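Local structure of extracellular solute-binding protein family 5 (Brucella melitensis, 4ONY) at residues Pro182-Ile185 with Ala186-Pro190; Ala471-Gln474 with Gln475-Thr479; Pro280-Glu284 with Lys285-Phe289. The protein probably serves as the periplasmic substrate-binding component of an ABC transporter, most likely delivering peptides or related solutes to the membrane permease. All blocks are in the same frame, centred on the assembly; numbering follows the deposited sequence.

Interaction 1: Pro182-Ile185 with Ala186-Pro190; sequences PMLI and AGSMP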
loop_
_atom_site.group_PDB
_atom_site.type_symbol
_atom_site.label_atom_id
_atom_site.label_comp_id
_atom_site.label_asym_id
_atom_site.label_seq_id
_atom_site.Cartn_x
_atom_site.Cartn_y
_atom_site.Cartn_z
ATOM N N PRO A 182 11.708 15.981 -1.827
ATOM C CA PRO A 182 10.976 17.058 -1.180
ATOM C C PRO A 182 9.578 16.674 -0.777
ATOM O O PRO A 182 9.086 17.206 0.207
ATOM C CB PRO A 182 10.935 18.164 -2.241
ATOM C CG PRO A 182 12.074 17.858 -3.143
ATOM C CD PRO A 182 12.206 16.367 -3.146
ATOM N N MET A 183 8.939 15.762 -1.516
ATOM C CA MET A 183 7.657 15.220 -1.093
ATOM C C MET A 183 7.720 14.589 0.308
ATOM O O MET A 183 6.733 14.609 1.047
ATOM C CB MET A 183 7.103 14.162 -2.065
ATOM C CG MET A 183 7.085 14.559 -3.545
ATOM S SD MET A 183 6.071 15.992 -3.916
ATOM C CE MET A 183 4.444 15.345 -3.554
ATOM N N LEU A 184 8.857 13.984 0.652
ATOM C CA LEU A 184 8.991 13.238 1.903
ATOM C C LEU A 184 9.212 14.213 3.064
ATOM O O LEU A 184 8.733 13.994 4.172
ATOM C CB LEU A 184 10.147 12.248 1.802
ATOM C CG LEU A 184 10.074 11.231 0.662
ATOM C CD1 LEU A 184 11.232 10.242 0.691
ATOM C CD2 LEU A 184 8.763 10.450 0.780
ATOM N N ILE A 185 9.915 15.321 2.786
ATOM C CA ILE A 185 10.079 16.391 3.760
ATOM C C ILE A 185 8.690 16.994 4.085
ATOM O O ILE A 185 8.317 17.187 5.267
ATOM C CB ILE A 185 11.048 17.490 3.239
ATOM C CG1 ILE A 185 12.452 16.948 3.016
ATOM C CG2 ILE A 185 11.093 18.664 4.199
ATOM C CD1 ILE A 185 13.180 16.477 4.262
ATOM N N ALA A 186 7.918 17.238 3.028
ATOM C CA ALA A 186 6.609 17.904 3.148
ATOM C C ALA A 186 5.538 17.030 3.791
ATOM O O ALA A 186 4.769 17.502 4.655
ATOM C CB ALA A 186 6.142 18.409 1.777
ATOM N N GLY A 187 5.526 15.750 3.436
ATOM C CA GLY A 187 4.460 14.826 3.867
ATOM C C GLY A 187 4.846 13.571 4.623
ATOM O O GLY A 187 3.959 12.825 5.010
ATOM N N SER A 188 6.132 13.296 4.820
ATOM C CA SER A 188 6.528 12.078 5.536
ATOM C C SER A 188 7.496 12.357 6.669
ATOM O O SER A 188 8.356 11.531 6.984
ATOM C CB SER A 188 7.144 11.020 4.588
ATOM O OG SER A 188 6.280 10.813 3.475
ATOM N N MET A 189 7.354 13.520 7.281
ATOM C CA MET A 189 8.052 13.823 8.507
ATOM C C MET A 189 7.090 14.597 9.401
ATOM O O MET A 189 6.348 15.437 8.925
ATOM C CB MET A 189 9.294 14.689 8.255
ATOM C CG MET A 189 10.485 13.955 7.658
ATOM S SD MET A 189 11.131 12.718 8.817
ATOM C CE MET A 189 12.463 13.645 9.557
ATOM N N PRO A 190 7.127 14.337 10.696
ATOM C CA PRO A 190 6.351 15.163 11.614
ATOM C C PRO A 190 6.977 16.505 11.874
ATOM O O PRO A 190 8.096 16.784 11.389
ATOM C CB PRO A 190 6.373 14.328 12.880
ATOM C CG PRO A 190 7.756 13.739 12.860
ATOM C CD PRO A 190 7.960 13.365 11.413
HETATM O O HOH W 1 4.991 12.284 1.464
HETATM O O HOH W 2 6.585 17.637 7.296
#
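Ser188 folds back on Leu184 at the C-terminal end of helix 181-187, and its side chain can be traced outward atom by atom. CB rests 3.4 Å from Leu184 O, the same carbonyl that accepts the Ser188 N-H. That backbone bond is short, with Ser188 N 2.8 Å from Leu184 O, but bent: its N-H...O angle is 140° and the donor lies above the carbonyl plane. Beyond CB, the first torsion (chi1 -51°) sets OG beside the backbone N and opposite the carbonyl carbon. From there OG reaches Leu184 CD2 at 3.7 Å and hydrogen-bonds a water at 2.8 Å. The same water donates to Met183 O, 2.9 Å from its oxygen, so this carbonyl has two partners, the other being Gly187 N. A second water joins Ile185 O to Met189 O, bonding one more carbonyl of the last turn to the chain that leaves it. Met189 begins by approaching this turn, its CB 4.0 Å from Ile185 O, before bends at chi2 and chi3 carry its sulfur away. Around this helix end, Ile185 packs on Phe171 and Phe173 of strand 168-173. Met183 and Ala186 meet Leu98 of strand 97-108, so the inward side of the short helix packs on that antiparallel sheet, while Ile185 and the departing Met189 also meet Tyr140 of helix 133-146.

Interaction 2: Ala471-Gln474 with Gln475-Thr479; sequences AQYQ and QRLQT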
loop_
_atom_site.group_PDB
_atom_site.type_symbol
_atom_site.label_atom_id
_atom_site.label_comp_id
_atom_site.label_asym_id
_atom_site.label_seq_id
_atom_site.Cartn_x
_atom_site.Cartn_y
_atom_site.Cartn_z
ATOM N N ALA A 471 9.341 -18.472 11.044
ATOM C CA ALA A 471 10.761 -18.146 11.142
ATOM C C ALA A 471 11.612 -18.947 10.120
ATOM O O ALA A 471 12.507 -18.414 9.513
ATOM C CB ALA A 471 11.255 -18.366 12.551
ATOM N N GLN A 472 11.332 -20.236 9.964
ATOM C CA GLN A 472 12.073 -21.053 9.021
ATOM C C GLN A 472 11.742 -20.605 7.589
ATOM O O GLN A 472 12.593 -20.636 6.724
ATOM C CB GLN A 472 11.756 -22.557 9.184
ATOM C CG GLN A 472 12.296 -23.189 10.476
ATOM C CD GLN A 472 11.317 -23.118 11.640
ATOM O OE1 GLN A 472 10.455 -22.219 11.743
ATOM N NE2 GLN A 472 11.449 -24.070 12.542
ATOM N N TYR A 473 10.484 -20.227 7.361
ATOM C CA TYR A 473 10.057 -19.711 6.046
ATOM C C TYR A 473 10.911 -18.447 5.673
ATOM O O TYR A 473 11.488 -18.350 4.567
ATOM C CB TYR A 473 8.560 -19.416 6.082
ATOM C CG TYR A 473 7.967 -18.956 4.791
ATOM C CD1 TYR A 473 8.066 -17.620 4.386
ATOM C CD2 TYR A 473 7.256 -19.832 3.992
ATOM C CE1 TYR A 473 7.512 -17.189 3.201
ATOM C CE2 TYR A 473 6.698 -19.397 2.811
ATOM C CZ TYR A 473 6.849 -18.091 2.408
ATOM O OH TYR A 473 6.262 -17.651 1.253
ATOM N N GLN A 474 10.999 -17.500 6.590
ATOM C CA GLN A 474 11.804 -16.275 6.364
ATOM C C GLN A 474 13.288 -16.564 6.178
ATOM O O GLN A 474 13.958 -15.903 5.412
ATOM C CB GLN A 474 11.659 -15.296 7.518
ATOM C CG GLN A 474 10.281 -14.717 7.667
ATOM C CD GLN A 474 9.864 -13.816 6.505
ATOM O OE1 GLN A 474 8.674 -13.762 6.176
ATOM N NE2 GLN A 474 10.823 -13.097 5.904
ATOM N N GLN A 475 13.813 -17.554 6.897
ATOM C CA GLN A 475 15.216 -17.998 6.677
ATOM C C GLN A 475 15.415 -18.435 5.207
ATOM O O GLN A 475 16.423 -18.094 4.572
ATOM C CB GLN A 475 15.627 -19.152 7.641
ATOM C CG GLN A 475 15.878 -18.738 9.084
ATOM C CD GLN A 475 16.164 -19.940 10.012
ATOM O OE1 GLN A 475 15.926 -21.090 9.669
ATOM N NE2 GLN A 475 16.620 -19.655 11.191
ATOM N N ARG A 476 14.461 -19.170 4.665
ATOM C CA ARG A 476 14.525 -19.619 3.249
ATOM C C ARG A 476 14.284 -18.489 2.226
ATOM O O ARG A 476 14.883 -18.489 1.137
ATOM C CB ARG A 476 13.587 -20.829 3.070
ATOM C CG ARG A 476 14.174 -22.073 3.775
ATOM C CD ARG A 476 13.343 -23.333 3.661
ATOM N NE ARG A 476 13.210 -23.733 2.263
ATOM C CZ ARG A 476 12.524 -24.807 1.840
ATOM N NH1 ARG A 476 11.848 -25.554 2.717
ATOM N NH2 ARG A 476 12.443 -25.092 0.522
ATOM N N LEU A 477 13.411 -17.544 2.562
ATOM C CA LEU A 477 13.207 -16.375 1.719
ATOM C C LEU A 477 14.517 -15.602 1.562
ATOM O O LEU A 477 14.891 -15.156 0.480
ATOM C CB LEU A 477 12.174 -15.430 2.342
ATOM C CG LEU A 477 10.695 -15.700 2.072
ATOM C CD1 LEU A 477 9.815 -14.515 2.504
ATOM C CD2 LEU A 477 10.478 -16.029 0.621
ATOM N N GLN A 478 15.214 -15.460 2.663
ATOM C CA GLN A 478 16.435 -14.686 2.695
ATOM C C GLN A 478 17.473 -15.145 1.668
ATOM O O GLN A 478 18.185 -14.310 1.096
ATOM C CB GLN A 478 17.006 -14.748 4.133
ATOM C CG GLN A 478 18.371 -14.128 4.295
ATOM C CD GLN A 478 18.313 -12.641 4.531
ATOM O OE1 GLN A 478 17.246 -12.017 4.578
ATOM N NE2 GLN A 478 19.489 -12.063 4.698
ATOM N N THR A 479 17.570 -16.457 1.468
ATOM C CA THR A 479 18.572 -17.073 0.609
ATOM C C THR A 479 17.947 -17.527 -0.712
ATOM O O THR A 479 18.606 -18.168 -1.491
ATOM C CB THR A 479 19.183 -18.343 1.281
ATOM O OG1 THR A 479 18.141 -19.246 1.598
ATOM C CG2 THR A 479 19.937 -17.987 2.624
HETATM O O HOH W 3 14.676 -22.584 7.447
#
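Tyr473 and Leu477, one helical turn apart on helix 470-478, set their side chains obliquely against each other. The contact is carried by one side of the phenol: ring atom CE1 of Tyr473 lies 3.6 Å from Leu477 CD1 and 3.7 Å from Leu477 CG. Tyr473 has CG opposite its backbone N (chi1 -177°), which swings the ring forward along the helix to meet the leucine. Gln474 approaches the same methyl from another direction; a bend at chi2 brings its amide NE2 within 3.8 Å of Leu477 CD1. Its OE1 is held by Arg441. Beneath these side chains, Leu477 N bonds Tyr473 O at 2.9 Å with an N-H...O angle of 156°, as expected of a regular alpha-helical turn. Gln475 instead runs extended back along the helix, its CG 3.4 Å from Ala471 O, and a water links its OE1 to Gln472 O, donating to both. Arg476 lays its aliphatic part by Gln472 O, with CG at 3.6 Å, while its guanidinium group forms a salt bridge with Glu437. The apolar side of the helix lies on the mixed sheet: Tyr473 touches Met439 of strand 435-440, and both Tyr473 and Leu477 touch Ile485 of strand 484-489.

Interaction 3: Pro280-Glu284 with Lys285-Phe289; sequences PIRWE and KLYDF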
loop_
_atom_site.group_PDB
_atom_site.type_symbol
_atom_site.label_atom_id
_atom_site.label_comp_id
_atom_site.label_asym_id
_atom_site.label_seq_id
_atom_site.Cartn_x
_atom_site.Cartn_y
_atom_site.Cartn_z
ATOM N N PRO A 280 -13.712 -13.101 2.733
ATOM C CA PRO A 280 -14.861 -13.244 1.881
ATOM C C PRO A 280 -15.881 -14.248 2.369
ATOM O O PRO A 280 -17.079 -14.090 2.077
ATOM C CB PRO A 280 -14.282 -13.724 0.546
ATOM C CG PRO A 280 -12.962 -14.277 0.866
ATOM C CD PRO A 280 -12.487 -13.620 2.117
ATOM N N ILE A 281 -15.432 -15.271 3.073
ATOM C CA ILE A 281 -16.329 -16.276 3.622
ATOM C C ILE A 281 -17.156 -15.623 4.745
ATOM O O ILE A 281 -18.398 -15.787 4.794
ATOM C CB ILE A 281 -15.552 -17.507 4.153
ATOM C CG1 ILE A 281 -14.785 -18.189 3.012
ATOM C CG2 ILE A 281 -16.475 -18.519 4.811
ATOM C CD1 ILE A 281 -15.665 -18.604 1.849
ATOM N N ARG A 282 -16.497 -14.874 5.616
ATOM C CA ARG A 282 -17.212 -14.178 6.702
ATOM C C ARG A 282 -18.230 -13.184 6.144
ATOM O O ARG A 282 -19.375 -13.149 6.567
ATOM C CB ARG A 282 -16.237 -13.462 7.660
ATOM C CG ARG A 282 -16.899 -12.840 8.891
ATOM C CD ARG A 282 -15.909 -12.619 10.055
ATOM N NE ARG A 282 -14.866 -11.741 9.573
ATOM C CZ ARG A 282 -13.596 -11.784 9.936
ATOM N NH1 ARG A 282 -13.178 -12.618 10.866
ATOM N NH2 ARG A 282 -12.762 -10.959 9.371
ATOM N N TRP A 283 -17.813 -12.378 5.177
ATOM C CA TRP A 283 -18.720 -11.403 4.564
ATOM C C TRP A 283 -19.968 -12.096 3.981
ATOM O O TRP A 283 -21.063 -11.637 4.142
ATOM C CB TRP A 283 -17.989 -10.673 3.462
ATOM C CG TRP A 283 -18.722 -9.440 2.855
ATOM C CD1 TRP A 283 -19.224 -9.348 1.584
ATOM C CD2 TRP A 283 -18.969 -8.174 3.470
ATOM N NE1 TRP A 283 -19.746 -8.112 1.369
ATOM C CE2 TRP A 283 -19.608 -7.360 2.505
ATOM C CE3 TRP A 283 -18.703 -7.637 4.715
ATOM C CZ2 TRP A 283 -19.972 -6.025 2.760
ATOM C CZ3 TRP A 283 -19.067 -6.298 4.970
ATOM C CH2 TRP A 283 -19.685 -5.512 3.989
ATOM N N GLU A 284 -19.764 -13.229 3.325
ATOM C CA GLU A 284 -20.825 -13.939 2.639
ATOM C C GLU A 284 -21.744 -14.656 3.610
ATOM O O GLU A 284 -22.917 -14.662 3.399
ATOM C CB GLU A 284 -20.211 -14.955 1.685
ATOM C CG GLU A 284 -21.148 -16.001 1.123
ATOM C CD GLU A 284 -22.029 -15.413 0.038
ATOM O OE1 GLU A 284 -21.616 -14.357 -0.502
ATOM O OE2 GLU A 284 -23.100 -16.016 -0.261
ATOM N N LYS A 285 -21.196 -15.224 4.676
ATOM C CA LYS A 285 -21.922 -16.154 5.549
ATOM C C LYS A 285 -22.378 -15.588 6.891
ATOM O O LYS A 285 -23.410 -16.010 7.410
ATOM C CB LYS A 285 -20.997 -17.332 5.900
ATOM C CG LYS A 285 -20.628 -18.179 4.712
ATOM C CD LYS A 285 -21.839 -18.885 4.150
ATOM C CE LYS A 285 -21.434 -20.028 3.233
ATOM N NZ LYS A 285 -22.625 -20.822 2.818
ATOM N N LEU A 286 -21.551 -14.735 7.510
ATOM C CA LEU A 286 -21.709 -14.465 8.937
ATOM C C LEU A 286 -22.346 -13.153 9.287
ATOM O O LEU A 286 -22.374 -12.783 10.467
ATOM C CB LEU A 286 -20.371 -14.654 9.693
ATOM C CG LEU A 286 -19.751 -16.061 9.590
ATOM C CD1 LEU A 286 -18.452 -16.198 10.389
ATOM C CD2 LEU A 286 -20.732 -17.131 10.019
ATOM N N TYR A 287 -22.910 -12.451 8.304
ATOM C CA TYR A 287 -23.623 -11.223 8.585
ATOM C C TYR A 287 -25.130 -11.471 8.516
ATOM O O TYR A 287 -25.895 -10.619 8.090
ATOM C CB TYR A 287 -23.180 -10.100 7.629
ATOM C CG TYR A 287 -21.786 -9.563 7.899
ATOM C CD1 TYR A 287 -20.669 -10.268 7.522
ATOM C CD2 TYR A 287 -21.585 -8.340 8.545
ATOM C CE1 TYR A 287 -19.396 -9.778 7.785
ATOM C CE2 TYR A 287 -20.314 -7.852 8.800
ATOM C CZ TYR A 287 -19.224 -8.567 8.393
ATOM O OH TYR A 287 -17.937 -8.111 8.631
ATOM N N ASP A 288 -25.524 -12.664 8.933
ATOM C CA ASP A 288 -26.922 -13.074 9.034
ATOM C C ASP A 288 -27.488 -12.836 10.449
ATOM O O ASP A 288 -28.341 -13.541 10.871
ATOM C CB ASP A 288 -27.066 -14.579 8.659
ATOM C CG ASP A 288 -26.116 -15.520 9.461
ATOM O OD1 ASP A 288 -25.181 -15.051 10.151
ATOM O OD2 ASP A 288 -26.248 -16.748 9.348
ATOM N N PHE A 289 -27.002 -11.874 11.190
ATOM C CA PHE A 289 -27.492 -11.611 12.544
ATOM C C PHE A 289 -28.529 -10.480 12.503
ATOM O O PHE A 289 -28.616 -9.768 11.502
ATOM C CB PHE A 289 -26.336 -11.320 13.511
ATOM C CG PHE A 289 -25.440 -10.183 13.107
ATOM C CD1 PHE A 289 -24.359 -10.395 12.287
ATOM C CD2 PHE A 289 -25.644 -8.912 13.612
ATOM C CE1 PHE A 289 -23.492 -9.342 11.966
ATOM C CE2 PHE A 289 -24.794 -7.858 13.281
ATOM C CZ PHE A 289 -23.711 -8.079 12.470
HETATM O O HOH W 4 -23.544 -12.939 5.579
HETATM O O HOH W 5 -24.073 -18.157 1.364
#
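Trp283 turns the edge of its six-membered ring toward the face of Tyr287, a T-shaped pair with centroids 5.1 Å apart and planes at 65°. Trp283 CE3 lies 3.8 Å from both CE1 and CZ of Tyr287. The tyrosine is wedged against the backbone as well: its CD1 edge lies 3.3 Å from Arg282 O, near the ring plane. Leu286 N donates to Arg282 O at 2.9 Å, and Lys285 N does so weakly. Both rings have further partners, Trp283 stacking on Trp567 and Tyr287 meeting Phe264 edge-to-face, while Tyr287 OH and the Arg282 guanidinium share Glu277.

The other side is looser and exposed. Lys285 CG, beside the backbone N at chi1 -65°, lies 4.2 Å from Ile281 CG2, the two side chains running alongside each other. Glu284 OE2 and Lys285 NZ are 5.7 Å apart, too far for direct contact; a water donates to the carboxylate and accepts a weak bond from the ammonium.

At the helix end itself, a different water donates to Trp283 O and accepts from Tyr287 N. A water inserted between a C=O and the N-H four residues on is a familiar way for a helix to end, here helix 280-285.

All three interactions are local, each within a short helix or at its end, and none touches another; interactions 1 and 3 lie on opposite sides of the chain's centre. Interaction 1 is the buried one, where aliphatic and methionine side chains pack on an antiparallel sheet and on helix 133-146. Interactions 2 and 3 are partly buried, each combining an exposed side with buried aromatic residues and an arginine paired to a glutamate of the fold. But 471-479 applies a tyrosine and a leucine to a mixed sheet, whereas 280-289 relies on an aromatic cluster beside a carboxylate shared by a tyrosine and an arginine. Water ties late helix carbonyls to the departing chain in 1 and 3, but a glutamine side chain to a backbone carbonyl within the helix in 2.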